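Alpha/beta hydrolase fold protein (Chitinophaga pinensis, PDB 4PW0) is of unproven function but is probably a hydrolase of the alpha/beta hydrolase superfamily that is likely to use a serine nucleophile. Local coordinates at residues A[116-119]-A[120-124]; A[144-147]-A[148-151]; A[161-164]-A[165-169]; A[275-278]-A[279-283]. One frame throughout, in Å; residues are numbered along the deposited sequence. Where two conformers were deposited one is given.

Contact 1: residues A[116-119]-A[120-124]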
loop_
_atom_site.group_PDB
_atom_site.type_symbol
_atom_site.label_atom_id
_atom_site.label_comp_id
_atom_site.label_asym_id
_atom_site.label_seq_id
_atom_site.Cartn_x
_atom_site.Cartn_y
_atom_site.Cartn_z
ATOM N N VAL A 116 -13.130 9.397 12.268
ATOM C CA VAL A 116 -11.873 9.031 12.954
ATOM C C VAL A 116 -10.857 10.160 12.860
ATOM O O VAL A 116 -10.057 10.308 13.764
ATOM C CB VAL A 116 -11.273 7.707 12.455
ATOM C CG1 VAL A 116 -12.255 6.562 12.721
ATOM C CG2 VAL A 116 -10.860 7.725 10.977
ATOM N N GLN A 117 -10.868 10.934 11.774
ATOM C CA GLN A 117 -9.975 12.109 11.681
ATOM C C GLN A 117 -10.338 13.139 12.769
ATOM O O GLN A 117 -9.473 13.639 13.470
ATOM C CB GLN A 117 -10.083 12.778 10.342
ATOM C CG GLN A 117 -9.542 11.985 9.163
ATOM C CD GLN A 117 -9.850 12.691 7.864
ATOM O OE1 GLN A 117 -9.336 13.785 7.607
ATOM N NE2 GLN A 117 -10.648 12.061 7.026
ATOM N N TYR A 118 -11.625 13.451 12.879
ATOM C CA TYR A 118 -12.075 14.426 13.851
ATOM C C TYR A 118 -11.780 13.927 15.271
ATOM O O TYR A 118 -11.336 14.698 16.144
ATOM C CB TYR A 118 -13.553 14.775 13.639
ATOM C CG TYR A 118 -13.937 16.035 14.377
ATOM C CD1 TYR A 118 -13.537 17.261 13.902
ATOM C CD2 TYR A 118 -14.620 16.000 15.558
ATOM C CE1 TYR A 118 -13.808 18.435 14.583
ATOM C CE2 TYR A 118 -14.900 17.185 16.266
ATOM C CZ TYR A 118 -14.513 18.380 15.767
ATOM O OH TYR A 118 -14.796 19.547 16.467
HETATM N N MSE A 119 -12.008 12.648 15.530
HETATM C CA MSE A 119 -11.749 12.061 16.851
HETATM C C MSE A 119 -10.296 12.146 17.217
HETATM O O MSE A 119 -9.942 12.416 18.379
HETATM C CB MSE A 119 -12.206 10.593 16.908
HETATM C CG MSE A 119 -12.335 10.085 18.342
HETATM SE SE MSE A 119 -12.965 8.254 18.434
HETATM C CE MSE A 119 -14.801 8.654 18.022
ATOM N N ALA A 120 -9.418 11.906 16.253
ATOM C CA ALA A 120 -8.000 12.000 16.520
ATOM C C ALA A 120 -7.591 13.435 16.855
ATOM O O ALA A 120 -6.613 13.648 17.624
ATOM C CB ALA A 120 -7.212 11.503 15.300
ATOM N N HIS A 121 -8.290 14.393 16.283
ATOM C CA HIS A 121 -8.079 15.792 16.585
ATOM C C HIS A 121 -8.509 16.171 18.003
ATOM O O HIS A 121 -7.724 16.807 18.757
ATOM C CB HIS A 121 -8.757 16.717 15.562
ATOM C CG HIS A 121 -8.693 18.155 15.943
ATOM N ND1 HIS A 121 -7.502 18.818 16.129
ATOM C CD2 HIS A 121 -9.675 19.046 16.217
ATOM C CE1 HIS A 121 -7.752 20.064 16.501
ATOM N NE2 HIS A 121 -9.063 20.230 16.557
ATOM N N ILE A 122 -9.712 15.739 18.396
ATOM C CA ILE A 122 -10.248 16.161 19.688
ATOM C C ILE A 122 -9.828 15.304 20.873
ATOM O O ILE A 122 -9.842 15.791 22.034
ATOM C CB ILE A 122 -11.781 16.390 19.678
ATOM C CG1 ILE A 122 -12.580 15.115 19.458
ATOM C CG2 ILE A 122 -12.137 17.504 18.697
ATOM C CD1 ILE A 122 -14.066 15.280 19.747
ATOM N N GLN A 123 -9.577 14.013 20.625
ATOM C CA GLN A 123 -9.221 13.073 21.649
ATOM C C GLN A 123 -8.007 12.232 21.269
ATOM O O GLN A 123 -8.070 11.006 21.290
ATOM C CB GLN A 123 -10.383 12.213 22.057
ATOM C CG GLN A 123 -11.418 12.908 22.915
ATOM C CD GLN A 123 -10.943 13.207 24.330
ATOM O OE1 GLN A 123 -9.970 12.658 24.848
ATOM N NE2 GLN A 123 -11.648 14.071 24.956
ATOM N N PRO A 124 -6.890 12.905 20.959
ATOM C CA PRO A 124 -5.720 12.174 20.479
ATOM C C PRO A 124 -5.228 11.077 21.392
ATOM O O PRO A 124 -4.771 10.038 20.921
ATOM C CB PRO A 124 -4.648 13.253 20.326
ATOM C CG PRO A 124 -5.106 14.358 21.218
ATOM C CD PRO A 124 -6.601 14.345 21.109
#
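The Tyr118 ring overlaps the Ile122 side chain one helical turn further on. Tyr118 CE2 meets Ile122 CG2 at 3.7 Å, and Ile122 CG2 also comes within 3.9 Å of Tyr118 CZ. The two side chains cross obliquely. Tyr118 CG lies anti to the backbone N (chi1 -165°), and this carries the ring toward the next turn. Ile122 adopts a less common first torsion (chi1 66°), with CG1 in the crowded position between N and the carbonyl carbon. There it lies 3.6 Å from Tyr118 O, while CG2 is left to meet the ring. Trimming Ile122 to an alanine would probably leave a gap beside Tyr118 CE2 and CZ. His121 CD2 comes only to 4.5 Å of Tyr118 CE1, on the same side of the ring plane as Ile122. The His121 ring stacks instead on Phe217. The backbone is ordinary alpha-helix here, ending with a 2.8 Å bond from Gln123 N to Met119 O. Gln123 then leaves helical geometry. Helix 111-122 is the helix of a beta-alpha-beta unit and follows the probable nucleophile elbow, which Val116 touches. Val116 and Ala120 pack on Ile130 of strand 127-133. Met119, a selenomethionine, reaches Phe42 of strand 39-42 and helix 85-98, and Tyr118 also rests on helix 85-98 at Ala86 and Thr89.

Contact 2: residues A[144-147]-A[148-151]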
loop_
_atom_site.group_PDB
_atom_site.type_symbol
_atom_site.label_atom_id
_atom_site.label_comp_id
_atom_site.label_asym_id
_atom_site.label_seq_id
_atom_site.Cartn_x
_atom_site.Cartn_y
_atom_site.Cartn_z
ATOM N N HIS A 144 -18.959 18.750 -2.536
ATOM C CA HIS A 144 -20.010 19.736 -2.798
ATOM C C HIS A 144 -21.085 19.152 -3.682
ATOM O O HIS A 144 -22.247 19.595 -3.642
ATOM C CB HIS A 144 -19.431 20.984 -3.483
ATOM C CG HIS A 144 -18.398 21.709 -2.682
ATOM N ND1 HIS A 144 -17.862 22.912 -3.086
ATOM C CD2 HIS A 144 -17.749 21.372 -1.547
ATOM C CE1 HIS A 144 -16.971 23.304 -2.200
ATOM N NE2 HIS A 144 -16.864 22.375 -1.272
ATOM N N THR A 145 -20.728 18.169 -4.497
ATOM C CA THR A 145 -21.677 17.500 -5.382
ATOM C C THR A 145 -22.145 16.129 -4.930
ATOM O O THR A 145 -22.780 15.388 -5.666
ATOM C CB THR A 145 -21.188 17.451 -6.803
ATOM O OG1 THR A 145 -19.951 16.791 -6.859
ATOM C CG2 THR A 145 -21.142 18.928 -7.408
ATOM N N PHE A 146 -21.858 15.819 -3.672
ATOM C CA PHE A 146 -22.326 14.574 -3.083
ATOM C C PHE A 146 -23.848 14.423 -3.189
ATOM O O PHE A 146 -24.297 13.349 -3.545
ATOM C CB PHE A 146 -21.839 14.441 -1.623
ATOM C CG PHE A 146 -22.322 13.217 -0.956
ATOM C CD1 PHE A 146 -21.740 12.031 -1.229
ATOM C CD2 PHE A 146 -23.345 13.251 0.001
ATOM C CE1 PHE A 146 -22.156 10.878 -0.615
ATOM C CE2 PHE A 146 -23.752 12.098 0.619
ATOM C CZ PHE A 146 -23.169 10.895 0.296
ATOM N N PRO A 147 -24.628 15.499 -2.919
ATOM C CA PRO A 147 -26.077 15.301 -3.093
ATOM C C PRO A 147 -26.485 14.878 -4.502
ATOM O O PRO A 147 -27.396 14.060 -4.640
ATOM C CB PRO A 147 -26.666 16.672 -2.701
ATOM C CG PRO A 147 -25.675 17.245 -1.748
ATOM C CD PRO A 147 -24.330 16.823 -2.360
ATOM N N ASP A 148 -25.844 15.418 -5.532
ATOM C CA ASP A 148 -26.154 15.000 -6.900
ATOM C C ASP A 148 -25.700 13.582 -7.184
ATOM O O ASP A 148 -26.346 12.889 -7.985
ATOM C CB ASP A 148 -25.653 15.986 -7.917
ATOM C CG ASP A 148 -26.497 17.272 -7.932
ATOM O OD1 ASP A 148 -27.723 17.161 -7.748
ATOM O OD2 ASP A 148 -25.954 18.372 -8.068
ATOM N N LEU A 149 -24.617 13.121 -6.548
ATOM C CA LEU A 149 -24.209 11.721 -6.726
ATOM C C LEU A 149 -25.295 10.803 -6.180
ATOM O O LEU A 149 -25.667 9.805 -6.797
ATOM C CB LEU A 149 -22.881 11.491 -6.030
ATOM C CG LEU A 149 -22.333 10.085 -6.153
ATOM C CD1 LEU A 149 -21.889 9.762 -7.555
ATOM C CD2 LEU A 149 -21.235 9.884 -5.115
ATOM N N ILE A 150 -25.815 11.176 -5.025
ATOM C CA ILE A 150 -26.863 10.379 -4.401
ATOM C C ILE A 150 -28.159 10.479 -5.232
ATOM O O ILE A 150 -28.839 9.474 -5.404
ATOM C CB ILE A 150 -27.069 10.807 -2.934
ATOM C CG1 ILE A 150 -25.757 10.536 -2.145
ATOM C CG2 ILE A 150 -28.307 10.123 -2.317
ATOM C CD1 ILE A 150 -25.141 9.162 -2.315
ATOM N N ALA A 151 -28.463 11.642 -5.789
ATOM C CA ALA A 151 -29.656 11.779 -6.674
ATOM C C ALA A 151 -29.542 10.823 -7.875
ATOM O O ALA A 151 -30.541 10.251 -8.293
ATOM C CB ALA A 151 -29.832 13.204 -7.120
HETATM O O HOH W 1 -24.803 18.430 -5.504
#
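Leu149 N bonds to Thr145 O at 3.0 Å and Ile150 N to Phe146 O, so the chain turns straight into alpha-helix from Phe146. This is the first turn of helix 146-154, in the helical insertion between strands 127-133 and 226-231. Alpha/beta hydrolases commonly carry their cap at this place, and the insertion is consistent with one. The main side-chain contact is a CH-pi interaction. Ile150 CG1 stands over one face of the Phe146 ring, 3.8 Å from its centroid and displaced toward the CZ rim. Ile150 CD1 extends along the same rim, 3.7 Å from Phe146 CZ. A trans first torsion (chi1 178°) sends the Phe146 ring forward along the helix toward Ile150. Leu149 meets the ring more distantly, with its CD2 4.5 Å from Phe146 CD1. The Phe146 ring also makes an edge-to-face pair with Phe45 and packs on Ile207, Thr208 and Met236. It lies near the probable catalytic triad without touching it. Thr145 precedes the helix at the N-cap, but its OG1 does not cap it; it bonds back to Val142 O. Pro147 fits the first turn, where a residue needs no N-H to donate. A water serves the outer side of the turn, accepting from Asp148 N at 3.2 Å. It donates weakly to His144 O at 3.4 Å. A second weak bond runs from the water to Asp148 OD2 at 2.8 Å.

Contact 3: residues A[161-164]-A[165-169]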
loop_
_atom_site.group_PDB
_atom_site.type_symbol
_atom_site.label_atom_id
_atom_site.label_comp_id
_atom_site.label_asym_id
_atom_site.label_seq_id
_atom_site.Cartn_x
_atom_site.Cartn_y
_atom_site.Cartn_z
ATOM N N ARG A 161 -27.522 0.062 -7.578
ATOM C CA ARG A 161 -27.161 1.144 -6.682
ATOM C C ARG A 161 -25.832 0.802 -5.963
ATOM O O ARG A 161 -24.921 1.646 -5.846
ATOM C CB ARG A 161 -28.279 1.435 -5.679
ATOM C CG ARG A 161 -28.112 2.711 -4.881
ATOM C CD ARG A 161 -29.207 2.924 -3.841
ATOM N NE ARG A 161 -30.478 3.492 -4.368
ATOM C CZ ARG A 161 -31.518 3.850 -3.589
ATOM N NH1 ARG A 161 -31.401 3.884 -2.273
ATOM N NH2 ARG A 161 -32.634 4.335 -4.118
ATOM N N PHE A 162 -25.737 -0.432 -5.451
ATOM C CA PHE A 162 -24.537 -0.910 -4.763
ATOM C C PHE A 162 -23.311 -0.885 -5.690
ATOM O O PHE A 162 -22.250 -0.378 -5.282
ATOM C CB PHE A 162 -24.822 -2.330 -4.283
ATOM C CG PHE A 162 -23.720 -2.924 -3.410
ATOM C CD1 PHE A 162 -23.567 -2.543 -2.097
ATOM C CD2 PHE A 162 -22.874 -3.854 -3.913
ATOM C CE1 PHE A 162 -22.579 -3.118 -1.294
ATOM C CE2 PHE A 162 -21.903 -4.448 -3.125
ATOM C CZ PHE A 162 -21.746 -4.073 -1.821
ATOM N N LEU A 163 -23.439 -1.371 -6.925
ATOM C CA LEU A 163 -22.304 -1.388 -7.845
ATOM C C LEU A 163 -21.942 0.033 -8.244
ATOM O O LEU A 163 -20.734 0.367 -8.358
ATOM C CB LEU A 163 -22.575 -2.239 -9.061
ATOM C CG LEU A 163 -22.793 -3.746 -8.772
ATOM C CD1 LEU A 163 -23.039 -4.483 -10.068
ATOM C CD2 LEU A 163 -21.620 -4.371 -8.066
ATOM N N PHE A 164 -22.937 0.892 -8.406
ATOM C CA PHE A 164 -22.687 2.304 -8.772
ATOM C C PHE A 164 -21.883 3.022 -7.701
ATOM O O PHE A 164 -20.959 3.797 -8.013
ATOM C CB PHE A 164 -24.014 3.031 -9.078
ATOM C CG PHE A 164 -23.864 4.515 -9.314
ATOM C CD1 PHE A 164 -23.458 4.953 -10.547
ATOM C CD2 PHE A 164 -24.108 5.426 -8.348
ATOM C CE1 PHE A 164 -23.269 6.311 -10.757
ATOM C CE2 PHE A 164 -23.958 6.796 -8.567
ATOM C CZ PHE A 164 -23.526 7.212 -9.773
ATOM N N ILE A 165 -22.272 2.850 -6.444
ATOM C CA ILE A 165 -21.617 3.521 -5.365
ATOM C C ILE A 165 -20.246 2.954 -5.068
ATOM O O ILE A 165 -19.366 3.720 -4.646
ATOM C CB ILE A 165 -22.507 3.518 -4.097
ATOM C CG1 ILE A 165 -23.728 4.415 -4.327
ATOM C CG2 ILE A 165 -21.749 3.920 -2.849
ATOM C CD1 ILE A 165 -23.494 5.922 -4.415
ATOM N N PHE A 166 -20.082 1.645 -5.136
ATOM C CA PHE A 166 -18.907 1.002 -4.558
ATOM C C PHE A 166 -17.885 0.428 -5.524
ATOM O O PHE A 166 -16.745 0.128 -5.134
ATOM C CB PHE A 166 -19.283 -0.074 -3.531
ATOM C CG PHE A 166 -19.920 0.477 -2.287
ATOM C CD1 PHE A 166 -19.219 1.249 -1.392
ATOM C CD2 PHE A 166 -21.249 0.180 -1.979
ATOM C CE1 PHE A 166 -19.795 1.705 -0.241
ATOM C CE2 PHE A 166 -21.829 0.657 -0.856
ATOM C CZ PHE A 166 -21.107 1.429 0.048
ATOM N N PHE A 167 -18.261 0.223 -6.787
ATOM C CA PHE A 167 -17.422 -0.549 -7.720
ATOM C C PHE A 167 -17.116 0.198 -9.029
ATOM O O PHE A 167 -17.818 1.152 -9.354
ATOM C CB PHE A 167 -18.019 -1.968 -7.956
ATOM C CG PHE A 167 -17.942 -2.799 -6.705
ATOM C CD1 PHE A 167 -18.924 -2.703 -5.720
ATOM C CD2 PHE A 167 -16.821 -3.556 -6.470
ATOM C CE1 PHE A 167 -18.742 -3.337 -4.520
ATOM C CE2 PHE A 167 -16.659 -4.202 -5.254
ATOM C CZ PHE A 167 -17.628 -4.078 -4.300
ATOM N N GLU A 168 -16.086 -0.271 -9.720
ATOM C CA GLU A 168 -15.738 0.231 -11.034
ATOM C C GLU A 168 -16.637 -0.383 -12.092
ATOM O O GLU A 168 -17.491 -1.231 -11.795
ATOM C CB GLU A 168 -14.246 0.009 -11.315
ATOM C CG GLU A 168 -13.396 1.270 -11.257
ATOM C CD GLU A 168 -13.587 2.254 -12.409
ATOM O OE1 GLU A 168 -12.841 3.272 -12.489
ATOM O OE2 GLU A 168 -14.456 2.013 -13.299
ATOM N N GLN A 169 -16.424 0.028 -13.330
ATOM C CA GLN A 169 -17.329 -0.330 -14.411
ATOM C C GLN A 169 -17.026 -1.677 -15.067
ATOM O O GLN A 169 -17.900 -2.258 -15.752
ATOM C CB GLN A 169 -17.345 0.799 -15.448
ATOM C CG GLN A 169 -17.952 2.082 -14.899
ATOM C CD GLN A 169 -18.020 3.204 -15.906
ATOM O OE1 GLN A 169 -17.303 3.207 -16.897
ATOM N NE2 GLN A 169 -18.898 4.170 -15.655
HETATM O O HOH W 2 -20.104 -0.584 -11.104
HETATM O O HOH W 3 -18.037 3.758 -8.478
#
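Phe162, Phe166 and Phe167 form an aromatic cluster at the C-terminal end of helix 158-166, beside the probable active site. Phe162 is the shared member. Its CD1 meets Phe166 CD2 at 3.6 Å. Away from this, its CE2 meets Phe167 CE1, also at 3.6 Å. Neither pair is a stack or an edge-to-face pair: the planes lie 57° apart for Phe162 and Phe166 and 39° apart for Phe162 and Phe167. The first torsion of Phe162 is close to fully extended (chi1 -174°) and swings the ring toward the end of the helix, where it meets both others. Leu163 CD2 adds to the packing, 3.9 Å from Phe167 CD1. The methyl Ile165 CG2 sits over the centre of the Phe166 ring, 3.6 Å above its plane. This helix belongs to the insertion that probably caps the catalytic core, as in many alpha/beta hydrolases. Phe166 makes edge-to-face pairs with His44 and Tyr266, its backbone bonds to Gly263, and its side chain touches the probable Ser-His-Asp triad. Phe167 continues the cluster toward Thr180 of helix 171-184 and Tyr266 of helix 264-267. The regular helix stops here. Phe167 N still bonds to Leu163 O at 2.9 Å, but the chain then becomes extended. A water bridges the opened end, donating to Phe164 O at 3.0 Å and to Phe167 O at 2.8 Å.

Contact 4: residues A[275-278]-A[279-283]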
loop_
_atom_site.group_PDB
_atom_site.type_symbol
_atom_site.label_atom_id
_atom_site.label_comp_id
_atom_site.label_asym_id
_atom_site.label_seq_id
_atom_site.Cartn_x
_atom_site.Cartn_y
_atom_site.Cartn_z
ATOM N N GLN A 275 -2.923 -6.429 4.936
ATOM C CA GLN A 275 -2.223 -5.155 5.150
ATOM C C GLN A 275 -2.514 -4.542 6.505
ATOM O O GLN A 275 -1.579 -4.039 7.185
ATOM C CB GLN A 275 -2.579 -4.179 4.040
ATOM C CG GLN A 275 -2.050 -4.591 2.709
ATOM C CD GLN A 275 -2.218 -3.510 1.674
ATOM O OE1 GLN A 275 -3.103 -2.694 1.755
ATOM N NE2 GLN A 275 -1.339 -3.570 0.640
ATOM N N THR A 276 -3.797 -4.555 6.886
ATOM C CA THR A 276 -4.276 -3.942 8.127
ATOM C C THR A 276 -3.789 -4.691 9.371
ATOM O O THR A 276 -3.422 -4.073 10.385
ATOM C CB THR A 276 -5.837 -3.857 8.128
ATOM O OG1 THR A 276 -6.248 -3.075 7.019
ATOM C CG2 THR A 276 -6.341 -3.180 9.382
ATOM N N GLU A 277 -3.770 -6.024 9.284
ATOM C CA GLU A 277 -3.287 -6.812 10.396
ATOM C C GLU A 277 -1.820 -6.504 10.681
ATOM O O GLU A 277 -1.430 -6.333 11.857
ATOM C CB GLU A 277 -3.521 -8.296 10.078
ATOM C CG GLU A 277 -2.968 -9.280 11.035
ATOM C CD GLU A 277 -3.395 -10.643 10.526
ATOM O OE1 GLU A 277 -3.118 -10.953 9.329
ATOM O OE2 GLU A 277 -4.071 -11.354 11.281
ATOM N N TYR A 278 -0.971 -6.412 9.654
ATOM C CA TYR A 278 0.377 -6.016 9.869
ATOM C C TYR A 278 0.491 -4.625 10.492
ATOM O O TYR A 278 1.258 -4.369 11.447
ATOM C CB TYR A 278 1.246 -6.112 8.579
ATOM C CG TYR A 278 2.665 -5.724 8.846
ATOM C CD1 TYR A 278 3.586 -6.670 9.338
ATOM C CD2 TYR A 278 3.087 -4.417 8.741
ATOM C CE1 TYR A 278 4.855 -6.269 9.658
ATOM C CE2 TYR A 278 4.362 -4.016 9.110
ATOM C CZ TYR A 278 5.243 -4.977 9.565
ATOM O OH TYR A 278 6.506 -4.571 9.972
ATOM N N PHE A 279 -0.242 -3.679 9.903
ATOM C CA PHE A 279 -0.221 -2.332 10.395
ATOM C C PHE A 279 -0.538 -2.283 11.899
ATOM O O PHE A 279 0.189 -1.674 12.655
ATOM C CB PHE A 279 -1.201 -1.486 9.593
ATOM C CG PHE A 279 -1.416 -0.094 10.136
ATOM C CD1 PHE A 279 -0.424 0.874 10.030
ATOM C CD2 PHE A 279 -2.606 0.253 10.734
ATOM C CE1 PHE A 279 -0.630 2.164 10.512
ATOM C CE2 PHE A 279 -2.828 1.534 11.219
ATOM C CZ PHE A 279 -1.836 2.474 11.103
ATOM N N LEU A 280 -1.621 -2.920 12.296
ATOM C CA LEU A 280 -2.025 -2.869 13.712
ATOM C C LEU A 280 -1.079 -3.631 14.628
ATOM O O LEU A 280 -0.780 -3.127 15.725
ATOM C CB LEU A 280 -3.429 -3.389 13.872
ATOM C CG LEU A 280 -4.517 -2.547 13.216
ATOM C CD1 LEU A 280 -5.846 -3.237 13.389
ATOM C CD2 LEU A 280 -4.563 -1.119 13.770
ATOM N N ASP A 281 -0.591 -4.780 14.174
ATOM C CA ASP A 281 0.213 -5.599 15.077
ATOM C C ASP A 281 1.654 -5.171 15.138
ATOM O O ASP A 281 2.292 -5.354 16.186
ATOM C CB ASP A 281 0.058 -7.072 14.728
ATOM C CG ASP A 281 -1.334 -7.574 15.015
ATOM O OD1 ASP A 281 -2.030 -6.934 15.834
ATOM O OD2 ASP A 281 -1.743 -8.592 14.421
ATOM N N SER A 282 2.168 -4.552 14.060
ATOM C CA SER A 282 3.595 -4.387 13.941
ATOM C C SER A 282 4.150 -3.032 13.557
ATOM O O SER A 282 5.309 -2.753 13.868
ATOM C CB SER A 282 4.101 -5.436 12.955
ATOM O OG SER A 282 3.909 -6.764 13.409
ATOM N N TYR A 283 3.401 -2.196 12.837
ATOM C CA TYR A 283 3.993 -0.965 12.355
ATOM C C TYR A 283 4.280 0.026 13.488
ATOM O O TYR A 283 3.369 0.268 14.323
ATOM C CB TYR A 283 3.090 -0.316 11.289
ATOM C CG TYR A 283 3.666 0.976 10.803
ATOM C CD1 TYR A 283 4.766 1.001 9.957
ATOM C CD2 TYR A 283 3.130 2.206 11.214
ATOM C CE1 TYR A 283 5.323 2.197 9.581
ATOM C CE2 TYR A 283 3.683 3.407 10.827
ATOM C CZ TYR A 283 4.792 3.409 10.019
ATOM O OH TYR A 283 5.412 4.579 9.633
ATOM O OXT TYR A 283 5.387 0.612 13.583
#
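Tyr278 and Ser282 make the main side-chain contact, a CH-pi interaction. Ser282 CB lies over one face of the Tyr278 ring, 3.8 Å from the centroid and displaced toward the rim. The nearest ring atom is Tyr278 CE1, 3.5 Å from Ser282 CB. Tyr278 points its ring away from its own N (chi1 -179°), which lays it over the following turn. Tyr283 touches it only loosely. A glycine in place of Tyr278 would probably leave Ser282 CB without the ring over it and take away the packing against Ser274 of the second subunit.

The backbone bonds are regular up to Asp281. At the last turn Tyr278 O accepts from Ser282 N at 2.8 Å. Tyr283 N is shared between Phe279 O at 3.3 Å and, weakly, Tyr278 O at 3.4 Å. Lys129 NZ also bonds to Phe279 O, Leu280 O and Tyr283 O, so one lysine gathers three oxygens at the end of the chain.

Charged groups lie on the outer side. Asp281, in the conformer given, forms a salt bridge with Arg64, which also touches Glu277. The arginine probably eases the closeness of the two carboxylates. Apolar packing covers the inner side, where Thr276, Phe279 and Leu280 rest on Ile131.

Packing between subunits is separate. Gln275, its OE1 held by Tyr257 and Ser255, meets Gln275 of the second subunit, and Tyr283 meets Pro258 of that subunit. This is the C-terminal helix of an alpha/beta hydrolase fold, lying against strands 127-133, 226-231 and 252-257 and joining in the dimer interface.

How the contacts relate
Contacts 2 and 3 are the closest pair. Their centres are 15 Å apart and they touch, with Leu149 CD1 3.8 Å from Phe164 CE2, so the two successive helices of the probable cap pack on each other. Both lie by the probable triad of Ser110, Asp234 and His262: Phe166 of contact 3 touches it and Phe146 of contact 2 comes near. Contact 1 touches the probable nucleophile elbow through Val116. It lies across the chain's centre from contact 3, about 30 Å away between centres. Contacts 1 and 4 both pack on strand 127-133, their centres about 20 Å apart. Contact 4 alone reaches the second subunit.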